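Local coordinates for sensor protein (Bacteroides thetaiotaomicron, PDB 2X7X) that binds beta-D-fructose through this periplasmic domain and, as a hybrid two-component sensor histidine kinase, probably passes the signal on by phosphorelay, at residues Ser69-Ala74 with Val93-Leu98; Ile79-Tyr84 with Ser99-Ala104; Ile131-Gly136 with Ile160-Lys165; Asp190-His195 with Lys214-Val219. One frame throughout, in Å; residues are numbered along the deposited sequence.

Contact 1: Ser69-Ala74 with Val93-Leu98; sequences SANEAA and VDRKIL. With FRU (beta-D-fructofuranose), chain E.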
# COMPACT_ATOMS: atom_id res chain seq x y z
N SER A 69 6.02 -5.37 -26.11
CA SER A 69 6.44 -4.03 -25.72
C SER A 69 7.55 -3.55 -26.66
O SER A 69 8.70 -3.97 -26.53
CB SER A 69 6.90 -4.03 -24.26
OG SER A 69 7.74 -2.91 -24.01
N ALA A 70 7.19 -2.67 -27.60
CA ALA A 70 8.08 -2.27 -28.72
C ALA A 70 9.31 -1.44 -28.33
O ALA A 70 9.20 -0.27 -27.99
CB ALA A 70 7.27 -1.56 -29.79
N ASN A 71 10.49 -2.06 -28.43
CA ASN A 71 11.77 -1.47 -27.98
C ASN A 71 12.00 -0.03 -28.40
O ASN A 71 12.34 0.82 -27.59
CB ASN A 71 12.95 -2.33 -28.43
CG ASN A 71 14.28 -1.83 -27.88
OD1 ASN A 71 14.50 -1.86 -26.68
ND2 ASN A 71 15.16 -1.40 -28.77
N GLU A 72 11.84 0.22 -29.69
CA GLU A 72 11.80 1.56 -30.23
C GLU A 72 10.61 1.56 -31.17
O GLU A 72 10.27 0.51 -31.71
CB GLU A 72 13.08 1.90 -30.98
CG GLU A 72 14.32 1.72 -30.14
CD GLU A 72 15.54 2.43 -30.69
OE1 GLU A 72 16.56 1.76 -30.94
OE2 GLU A 72 15.48 3.67 -30.87
N ALA A 73 9.98 2.71 -31.36
CA ALA A 73 8.72 2.81 -32.09
C ALA A 73 8.84 2.53 -33.59
O ALA A 73 8.14 1.67 -34.13
CB ALA A 73 8.07 4.17 -31.86
N ALA A 74 9.73 3.27 -34.24
CA ALA A 74 9.92 3.18 -35.68
C ALA A 74 10.37 1.79 -36.19
O ALA A 74 9.67 1.20 -37.03
CB ALA A 74 10.88 4.29 -36.17
N VAL A 93 1.78 -3.40 -25.04
CA VAL A 93 1.90 -2.98 -23.64
C VAL A 93 2.98 -1.91 -23.48
O VAL A 93 4.07 -2.04 -24.05
CB VAL A 93 2.25 -4.17 -22.70
CG1 VAL A 93 2.20 -3.70 -21.26
CG2 VAL A 93 1.26 -5.28 -22.87
N ASP A 94 2.66 -0.89 -22.68
CA ASP A 94 3.67 0.06 -22.17
C ASP A 94 4.31 0.92 -23.28
O ASP A 94 4.08 2.12 -23.33
CB ASP A 94 4.68 -0.68 -21.26
CG ASP A 94 6.09 -0.11 -21.32
OD1 ASP A 94 6.28 1.10 -21.08
OD2 ASP A 94 7.03 -0.88 -21.59
N ARG A 95 5.09 0.32 -24.17
CA ARG A 95 5.63 1.05 -25.31
C ARG A 95 4.73 0.88 -26.52
O ARG A 95 4.02 -0.11 -26.62
CB ARG A 95 7.04 0.60 -25.61
CG ARG A 95 7.90 0.63 -24.41
CD ARG A 95 9.36 0.64 -24.74
NE ARG A 95 10.13 0.60 -23.51
CZ ARG A 95 11.44 0.40 -23.44
NH1 ARG A 95 12.17 0.22 -24.54
NH2 ARG A 95 12.00 0.36 -22.25
N LYS A 96 4.76 1.86 -27.43
CA LYS A 96 3.86 1.89 -28.59
C LYS A 96 4.63 1.76 -29.91
O LYS A 96 5.86 1.82 -29.94
CB LYS A 96 3.10 3.23 -28.65
CG LYS A 96 2.09 3.56 -27.56
CD LYS A 96 1.86 5.07 -27.61
CE LYS A 96 0.85 5.57 -26.61
NZ LYS A 96 0.89 7.07 -26.51
N ILE A 97 3.87 1.61 -31.00
CA ILE A 97 4.41 1.70 -32.36
C ILE A 97 3.82 2.93 -33.04
O ILE A 97 3.15 3.74 -32.40
CB ILE A 97 4.16 0.42 -33.18
CG1 ILE A 97 2.67 0.09 -33.26
CG2 ILE A 97 4.96 -0.75 -32.61
CD1 ILE A 97 2.32 -0.97 -34.28
N LEU A 98 4.06 3.06 -34.35
CA LEU A 98 3.67 4.27 -35.07
C LEU A 98 2.51 4.09 -36.04
O LEU A 98 2.33 4.89 -36.96
CB LEU A 98 4.89 4.87 -35.77
CG LEU A 98 6.04 5.26 -34.84
CD1 LEU A 98 7.19 5.86 -35.62
CD2 LEU A 98 5.58 6.20 -33.71
C1 FRU E . 11.45 -1.40 -17.73
C2 FRU E . 11.64 0.07 -18.05
C3 FRU E . 11.13 0.97 -16.92
C4 FRU E . 10.50 2.12 -17.68
C5 FRU E . 9.85 1.38 -18.84
C6 FRU E . 9.58 2.22 -20.08
O1 FRU E . 12.24 -2.18 -18.63
O2 FRU E . 13.02 0.31 -18.35
O3 FRU E . 12.17 1.37 -16.01
O4 FRU E . 9.56 2.86 -16.89
O5 FRU E . 10.84 0.39 -19.18
O6 FRU E . 8.86 1.44 -21.05
O HOH W 1 8.33 2.36 -28.38
O HOH W 2 4.46 -2.37 -27.84

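Contact 2: Ile79-Tyr84 with Ser99-Ala104; sequences IVEEAY and SDKYTA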
# COMPACT_ATOMS: atom_id res chain seq x y z
N ILE A 79 7.50 -4.76 -38.18
CA ILE A 79 7.44 -6.09 -37.58
C ILE A 79 6.12 -6.40 -36.87
O ILE A 79 5.63 -7.53 -36.93
CB ILE A 79 8.67 -6.35 -36.69
CG1 ILE A 79 9.83 -6.85 -37.55
CG2 ILE A 79 8.38 -7.41 -35.63
CD1 ILE A 79 10.58 -5.78 -38.31
N VAL A 80 5.52 -5.42 -36.21
CA VAL A 80 4.21 -5.66 -35.60
C VAL A 80 3.10 -5.73 -36.66
O VAL A 80 2.16 -6.52 -36.54
CB VAL A 80 3.90 -4.65 -34.45
CG1 VAL A 80 2.45 -4.73 -34.01
CG2 VAL A 80 4.79 -4.91 -33.27
N GLU A 81 3.23 -4.90 -37.71
CA GLU A 81 2.28 -4.91 -38.82
C GLU A 81 2.18 -6.28 -39.50
O GLU A 81 1.08 -6.75 -39.79
CB GLU A 81 2.59 -3.80 -39.83
CG GLU A 81 2.02 -2.45 -39.42
CD GLU A 81 2.52 -1.29 -40.27
OE1 GLU A 81 1.97 -0.18 -40.14
OE2 GLU A 81 3.47 -1.48 -41.07
N GLU A 82 3.33 -6.92 -39.73
CA GLU A 82 3.38 -8.31 -40.21
C GLU A 82 2.50 -9.22 -39.37
O GLU A 82 1.56 -9.83 -39.89
CB GLU A 82 4.79 -8.85 -40.20
CG GLU A 82 5.72 -8.19 -41.18
CD GLU A 82 7.11 -8.78 -41.11
OE1 GLU A 82 8.08 -8.09 -41.52
OE2 GLU A 82 7.23 -9.94 -40.63
N ALA A 83 2.78 -9.31 -38.07
CA ALA A 83 1.97 -10.13 -37.18
C ALA A 83 0.48 -9.79 -37.30
O ALA A 83 -0.37 -10.68 -37.22
CB ALA A 83 2.44 -9.99 -35.76
N TYR A 84 0.17 -8.52 -37.51
CA TYR A 84 -1.22 -8.10 -37.65
C TYR A 84 -1.86 -8.54 -38.99
O TYR A 84 -2.96 -9.09 -38.98
CB TYR A 84 -1.39 -6.60 -37.41
CG TYR A 84 -2.82 -6.15 -37.15
CD1 TYR A 84 -3.49 -6.52 -35.99
CD2 TYR A 84 -3.49 -5.33 -38.07
CE1 TYR A 84 -4.81 -6.10 -35.75
CE2 TYR A 84 -4.79 -4.90 -37.84
CZ TYR A 84 -5.45 -5.29 -36.68
OH TYR A 84 -6.74 -4.86 -36.46
N SER A 99 1.71 3.05 -35.84
CA SER A 99 0.51 2.84 -36.63
C SER A 99 -0.55 2.18 -35.78
O SER A 99 -0.31 1.89 -34.60
CB SER A 99 0.79 2.00 -37.86
OG SER A 99 1.13 0.68 -37.48
N ASP A 100 -1.70 1.91 -36.38
CA ASP A 100 -2.88 1.45 -35.64
C ASP A 100 -3.15 -0.01 -35.96
O ASP A 100 -4.25 -0.52 -35.75
CB ASP A 100 -4.09 2.30 -36.02
CG ASP A 100 -4.46 2.20 -37.51
OD1 ASP A 100 -3.60 1.86 -38.36
OD2 ASP A 100 -5.63 2.47 -37.83
N LYS A 101 -2.14 -0.68 -36.49
CA LYS A 101 -2.30 -2.06 -36.89
C LYS A 101 -1.91 -2.97 -35.73
O LYS A 101 -0.82 -3.55 -35.70
CB LYS A 101 -1.52 -2.34 -38.18
CG LYS A 101 -2.17 -1.66 -39.42
CD LYS A 101 -1.37 -1.87 -40.72
CE LYS A 101 -2.16 -1.45 -41.96
NZ LYS A 101 -2.65 -0.04 -41.83
N TYR A 102 -2.82 -3.05 -34.77
CA TYR A 102 -2.68 -3.85 -33.55
C TYR A 102 -4.09 -4.09 -33.01
O TYR A 102 -5.03 -3.37 -33.37
CB TYR A 102 -1.79 -3.13 -32.50
CG TYR A 102 -2.33 -1.80 -32.02
CD1 TYR A 102 -3.31 -1.74 -31.03
CD2 TYR A 102 -1.88 -0.59 -32.57
CE1 TYR A 102 -3.85 -0.52 -30.59
CE2 TYR A 102 -2.40 0.65 -32.12
CZ TYR A 102 -3.39 0.66 -31.13
OH TYR A 102 -3.94 1.84 -30.67
N THR A 103 -4.27 -5.07 -32.15
CA THR A 103 -5.61 -5.38 -31.66
C THR A 103 -6.03 -4.49 -30.48
O THR A 103 -7.14 -3.95 -30.45
CB THR A 103 -5.72 -6.86 -31.25
OG1 THR A 103 -5.09 -7.68 -32.25
CG2 THR A 103 -7.18 -7.25 -31.09
N ALA A 104 -5.13 -4.36 -29.49
CA ALA A 104 -5.42 -3.56 -28.30
C ALA A 104 -4.18 -2.99 -27.65
O ALA A 104 -3.09 -3.58 -27.71
CB ALA A 104 -6.23 -4.38 -27.28

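Contact 3: Ile131-Gly136 with Ile160-Lys165; sequences IVELTG and IKLIDK. With K (potassium ion), chain G.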
# COMPACT_ATOMS: atom_id res chain seq x y z
N ILE A 131 17.33 22.49 -14.19
CA ILE A 131 17.06 21.05 -14.23
C ILE A 131 17.94 20.39 -15.29
O ILE A 131 18.15 20.96 -16.37
CB ILE A 131 15.58 20.75 -14.62
CG1 ILE A 131 14.60 21.60 -13.81
CG2 ILE A 131 15.26 19.26 -14.47
CD1 ILE A 131 13.13 21.39 -14.21
N VAL A 132 18.46 19.21 -14.98
CA VAL A 132 19.04 18.35 -16.01
C VAL A 132 18.14 17.11 -16.19
O VAL A 132 17.55 16.63 -15.21
CB VAL A 132 20.53 17.99 -15.73
CG1 VAL A 132 21.38 19.24 -15.76
CG2 VAL A 132 20.71 17.28 -14.39
N GLU A 133 18.02 16.63 -17.44
CA GLU A 133 17.18 15.48 -17.79
C GLU A 133 18.01 14.33 -18.31
O GLU A 133 18.87 14.51 -19.17
CB GLU A 133 16.15 15.85 -18.85
CG GLU A 133 15.10 14.78 -19.14
CD GLU A 133 14.05 15.18 -20.18
OE1 GLU A 133 14.33 16.06 -21.02
OE2 GLU A 133 12.95 14.60 -20.20
N LEU A 134 17.75 13.13 -17.80
CA LEU A 134 18.39 11.91 -18.26
C LEU A 134 17.29 10.97 -18.77
O LEU A 134 16.51 10.41 -18.01
CB LEU A 134 19.23 11.29 -17.14
CG LEU A 134 20.42 12.14 -16.64
CD1 LEU A 134 20.86 11.79 -15.23
CD2 LEU A 134 21.62 12.04 -17.57
N THR A 135 17.24 10.80 -20.08
CA THR A 135 16.10 10.13 -20.72
C THR A 135 16.31 8.63 -20.91
O THR A 135 17.44 8.13 -20.90
CB THR A 135 15.79 10.77 -22.11
OG1 THR A 135 16.66 10.24 -23.12
CG2 THR A 135 15.97 12.27 -22.06
N GLY A 136 15.22 7.92 -21.13
CA GLY A 136 15.29 6.55 -21.67
C GLY A 136 15.71 6.58 -23.12
O GLY A 136 15.90 7.66 -23.70
N ILE A 160 12.06 28.14 -14.38
CA ILE A 160 12.48 26.75 -14.38
C ILE A 160 13.09 26.51 -15.75
O ILE A 160 12.42 26.71 -16.76
CB ILE A 160 11.28 25.78 -14.17
CG1 ILE A 160 10.66 25.93 -12.78
CG2 ILE A 160 11.69 24.34 -14.46
CD1 ILE A 160 11.60 25.68 -11.64
N LYS A 161 14.36 26.11 -15.79
CA LYS A 161 15.06 25.93 -17.05
C LYS A 161 15.71 24.57 -17.21
O LYS A 161 16.46 24.12 -16.36
CB LYS A 161 16.12 27.01 -17.22
CG LYS A 161 15.57 28.43 -17.08
CD LYS A 161 16.68 29.46 -17.07
CE LYS A 161 16.13 30.85 -16.80
NZ LYS A 161 17.04 31.64 -15.86
N LEU A 162 15.42 23.91 -18.32
CA LEU A 162 16.15 22.74 -18.71
C LEU A 162 17.49 23.17 -19.33
O LEU A 162 17.53 23.72 -20.43
CB LEU A 162 15.33 21.89 -19.69
CG LEU A 162 15.99 20.57 -20.11
CD1 LEU A 162 16.25 19.67 -18.90
CD2 LEU A 162 15.16 19.86 -21.15
N ILE A 163 18.58 22.92 -18.60
CA ILE A 163 19.92 23.34 -19.04
C ILE A 163 20.78 22.22 -19.65
O ILE A 163 21.86 22.49 -20.18
CB ILE A 163 20.73 24.04 -17.89
CG1 ILE A 163 21.06 23.04 -16.77
CG2 ILE A 163 19.98 25.25 -17.37
CD1 ILE A 163 22.22 23.48 -15.87
N ASP A 164 20.32 20.98 -19.55
CA ASP A 164 21.04 19.84 -20.15
C ASP A 164 20.19 18.57 -20.22
O ASP A 164 19.34 18.33 -19.36
CB ASP A 164 22.36 19.55 -19.42
CG ASP A 164 23.46 19.03 -20.36
OD1 ASP A 164 23.14 18.29 -21.32
OD2 ASP A 164 24.65 19.36 -20.12
N LYS A 165 20.45 17.76 -21.24
CA LYS A 165 19.68 16.54 -21.52
C LYS A 165 20.58 15.49 -22.17
O LYS A 165 21.41 15.80 -23.02
CB LYS A 165 18.50 16.87 -22.43
CG LYS A 165 17.62 15.69 -22.79
CD LYS A 165 16.36 16.15 -23.54
CE LYS A 165 16.68 16.75 -24.91
NZ LYS A 165 16.88 15.68 -25.91
K K G . 10.61 27.29 -18.66
O HOH W 3 11.39 25.61 -20.61
O HOH W 4 8.55 29.19 -19.62

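Contact 4: Asp190-His195 with Lys214-Val219; sequences DAVYAH and KEMIFV. With K (potassium ion), chain F.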
# COMPACT_ATOMS: atom_id res chain seq x y z
N ASP A 190 19.79 22.32 -9.76
CA ASP A 190 18.83 22.24 -8.66
C ASP A 190 17.95 20.98 -8.69
O ASP A 190 17.31 20.64 -7.69
CB ASP A 190 17.98 23.53 -8.60
CG ASP A 190 18.84 24.79 -8.67
OD1 ASP A 190 19.68 24.99 -7.77
OD2 ASP A 190 18.70 25.56 -9.63
N ALA A 191 17.95 20.28 -9.82
CA ALA A 191 17.10 19.09 -9.97
C ALA A 191 17.54 18.17 -11.07
O ALA A 191 17.95 18.60 -12.15
CB ALA A 191 15.64 19.49 -10.19
N VAL A 192 17.41 16.87 -10.79
CA VAL A 192 17.64 15.83 -11.78
C VAL A 192 16.30 15.16 -12.06
O VAL A 192 15.63 14.71 -11.14
CB VAL A 192 18.69 14.79 -11.27
CG1 VAL A 192 18.98 13.72 -12.32
CG2 VAL A 192 19.97 15.52 -10.89
N TYR A 193 15.93 15.14 -13.33
CA TYR A 193 14.77 14.37 -13.78
C TYR A 193 15.30 13.15 -14.48
O TYR A 193 15.90 13.27 -15.55
CB TYR A 193 13.94 15.20 -14.75
CG TYR A 193 12.78 14.48 -15.44
CD1 TYR A 193 12.21 13.31 -14.91
CD2 TYR A 193 12.23 15.01 -16.61
CE1 TYR A 193 11.14 12.67 -15.54
CE2 TYR A 193 11.17 14.40 -17.25
CZ TYR A 193 10.62 13.24 -16.73
OH TYR A 193 9.57 12.67 -17.39
N ALA A 194 15.08 11.98 -13.88
CA ALA A 194 15.53 10.72 -14.44
C ALA A 194 14.31 9.94 -14.91
O ALA A 194 13.32 9.85 -14.17
CB ALA A 194 16.28 9.93 -13.38
N HIS A 195 14.37 9.39 -16.11
CA HIS A 195 13.20 8.71 -16.71
C HIS A 195 12.85 7.39 -16.05
O HIS A 195 11.74 6.90 -16.20
CB HIS A 195 13.36 8.53 -18.23
CG HIS A 195 13.11 9.79 -19.03
ND1 HIS A 195 12.78 9.76 -20.37
CD2 HIS A 195 13.12 11.09 -18.67
CE1 HIS A 195 12.61 11.00 -20.80
NE2 HIS A 195 12.81 11.82 -19.79
N LYS A 214 23.54 17.17 -2.13
CA LYS A 214 22.63 17.96 -1.29
C LYS A 214 22.22 19.28 -1.95
O LYS A 214 21.44 20.05 -1.41
CB LYS A 214 23.21 18.17 0.12
CG LYS A 214 23.33 16.87 0.90
CD LYS A 214 24.04 17.03 2.26
CE LYS A 214 24.01 15.69 3.03
NZ LYS A 214 24.12 15.84 4.52
N GLU A 215 22.73 19.53 -3.15
CA GLU A 215 22.43 20.78 -3.86
C GLU A 215 21.22 20.67 -4.77
O GLU A 215 20.83 21.65 -5.39
CB GLU A 215 23.62 21.21 -4.72
CG GLU A 215 24.90 21.53 -3.95
CD GLU A 215 26.06 21.88 -4.87
OE1 GLU A 215 25.98 21.64 -6.10
OE2 GLU A 215 27.06 22.42 -4.36
N MET A 216 20.64 19.47 -4.87
CA MET A 216 19.64 19.17 -5.88
C MET A 216 18.70 18.07 -5.43
O MET A 216 19.06 17.24 -4.58
CB MET A 216 20.32 18.78 -7.20
CG MET A 216 21.20 17.54 -7.13
SD MET A 216 22.23 17.30 -8.58
CE MET A 216 23.59 18.45 -8.25
N ILE A 217 17.49 18.07 -5.98
CA ILE A 217 16.54 17.00 -5.73
C ILE A 217 16.60 15.98 -6.86
O ILE A 217 17.03 16.32 -7.98
CB ILE A 217 15.09 17.53 -5.62
CG1 ILE A 217 14.68 18.22 -6.93
CG2 ILE A 217 14.92 18.41 -4.35
CD1 ILE A 217 13.19 18.28 -7.12
N PHE A 218 16.17 14.75 -6.58
CA PHE A 218 16.18 13.67 -7.56
C PHE A 218 14.78 13.10 -7.77
O PHE A 218 14.11 12.70 -6.81
CB PHE A 218 17.16 12.55 -7.17
CG PHE A 218 18.60 12.99 -7.16
CD1 PHE A 218 19.43 12.75 -8.27
CD2 PHE A 218 19.13 13.69 -6.07
CE1 PHE A 218 20.77 13.20 -8.27
CE2 PHE A 218 20.46 14.13 -6.07
CZ PHE A 218 21.27 13.89 -7.16
N VAL A 219 14.34 13.08 -9.03
CA VAL A 219 13.03 12.52 -9.37
C VAL A 219 13.15 11.42 -10.41
O VAL A 219 13.85 11.57 -11.41
CB VAL A 219 12.02 13.61 -9.82
CG1 VAL A 219 10.65 13.00 -9.98
CG2 VAL A 219 11.97 14.75 -8.80
K K F . 19.26 15.49 -2.38
O HOH W 5 17.78 13.59 -0.01

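Contact 1: Ser69-Ala74 with Val93-Leu98
V93 ends a strand of the parallel sheet in one lobe of a periplasmic binding protein fold. Its carbonyl O faces S69, where the CA-H of S69 makes a weak contact. The two loops meet at the strand ends that border the fructose pocket. D94 comes next. Its OD2 accepts the S69 hydroxyl, OG to OD2 3.2 Å, on the anti side and 35° out of the carboxylate plane. D94 OD1 takes the fructose O6 hydroxyl at 2.6 Å. R20 forms a salt bridge to D94 OD2, and Y245 bonds to OD1. R95 follows, its chain extended from CG to NE. CB and CD of R95 run past the carbonyl O of A70, and the guanidinium reaches the sugar. NE gives a nearly straight bond to fructose O6, 2.9 Å and 165°, and NH2 reaches the ring oxygen O5. NH1 gives a bent bond (136°) to N71 O at 3.1 Å, in the carbonyl plane and on a lone pair. Beyond R95, K96 NZ forms a salt bridge with E145. One water donates to both K96 O and A70 O. A second water links A70 N to R95 O. I97 puts CG2 against A70 CB. L98 reaches A74 with CD1, and its CD2 lies 3.7 Å from A73 CB.

Contact 2: Ile79-Tyr84 with Ser99-Ala104
Y84 lays one face of its ring over the backbone of K101 and Y102. Y102 N sits 3.6 Å above the plane, over the ring centre. The carbonyl carbon of K101 lies on the same face, offset toward the rim. CG of Y84 is anti to its own backbone N (chi1 -164°), which carries the ring from the helix across the loop. Farther along the ring, CE1 comes 3.5 Å from Y102 C. T103 OG1 lies at the ring edge, in its plane, and bonds to the backbone N of V90. The K101 side chain crosses that of Y84 at about a right angle, with K101 CB 3.6 Å from Y84 CD2. K101 also packs against E81, where its CD meets E81 CG at 3.7 Å. The charged ends of E81 and K101 do not touch. E81 instead extends beyond CG to S99. The S99 hydroxyl OG donates to E81 OE1 at 2.9 Å, meeting the carboxylate on its anti side and 33° out of plane. This bond ties the middle of the loop to the helix, about one turn before Y84. One residue before E81, V80 also faces the loop. Its CG1 lies 3.9 Å from K101 O, and V80 is buried against V90 and I97. K101 is the centre of an inverse gamma turn, which bends the loop against the helix. The helix 73-85 leads into strand 90-93, and the loop then returns over that helix before strand 104-108. This is surface packing on the alpha/beta lobe of a periplasmic binding protein fold, away from the fructose site.

Contact 3: Ile131-Gly136 with Ile160-Lys165
I131 and its partners form the first shell, a parallel strand pair bonded through the backbone. I131 N donates to K161 O at 2.9 Å. I131 O accepts I163 N at 3.0 Å, nearly in line with the carbonyl. Two residues on, E133 N donates to D164 O at 2.9 Å. The side chains add to this. I131 CD1 meets CG2 of I160, and the two chains cross at a slant. L162 puts CD1 on I131 O at 3.4 Å and beside E133 CB. V132 CG1 packs on I163 CG1 and on D164 CB. E133 and K165 lie side by side and point the same way. The E133 chain is extended, with CG anti to the backbone N (chi1 -172°), and OE1 comes beside K165 CD. The E133 and K165 charged ends stay apart, 5.5 Å from OE1 to NZ. The second shell holds these groups. H147 bonds to E133 OE1 and H195 to OE2, so both carboxylate oxygens are engaged. D164 OD2 is gripped by R185 and H186. F150 of helix 141-155 covers I131, and M151 covers L162. At the strand start, I160 O binds a potassium ion at 2.7 Å, together with two waters and the carbonyls of I154 and F157. Strand 128-135, helix 141-155 and strand 159-167 make a beta-alpha-beta unit at the edge of the second lobe's sheet.

Contact 4: Asp190-His195 with Lys214-Val219
V192 packs against both M216 and F218 where two parallel strands pair in the second lobe of the periplasmic binding protein fold. Strands 191-194 and 217-220, with helix 199-209 between them, form a beta-alpha-beta unit. From CB outward, V192 meets F218 first. CB lies 3.7 Å from F218 CD1. CG1 comes no nearer than 4.2 Å to F218 CD1. With CG1 anti to the backbone N (chi1 -178°), CG2 lies beside that N and makes the closer contacts: F218 CE1 at 3.6 Å and M216 SD at 3.7 Å. V192 and F218 run side by side and point the same way. The other side of V192 packs on V132 and L134 of the neighbouring strand, and A203 of helix 199-209 also reaches it. F218 meets the ring of Y204 edge-to-face. A191 and I217 lie on the opposite face of the sheet, with A191 CB against I217 CG1. Y193 and V219 also point to that face, where helix 110-124 packs. The Y193 hydroxyl bonds to the backbone O of R146, a fructose-binding residue, so this strand touches the second shell of the sugar site. The backbones are joined by four bonds. I217 N donates to D190 O from above the carbonyl plane, while V192 N, V219 N and A194 N come nearly in line with their acceptors. Just before the strand, the carbonyl O of M216 binds a potassium ion that E213 O also binds. The distance from M216 O to the ion is 2.8 Å.

From the N terminus, contact 1 comes first: it closes a loop through helix 73-85 and strand 90-93. Contact 2 crosses it, because 79-84 lies between the segments of contact 1 and 99-104 follows both. The two touch and share helix 73-85. Together they tie the loop 94-103 to helix 73-85 and the turn before it, with contact 1 at the fructose end. Contacts 3 and 4 follow in series in the other lobe, each closing a beta-alpha-beta unit. Their strands 128-135 and 191-194 are neighbours in one sheet, joined by a backbone bond between V132 and Y193. Contacts 2 and 4 lie on opposite sides of the chain's centre.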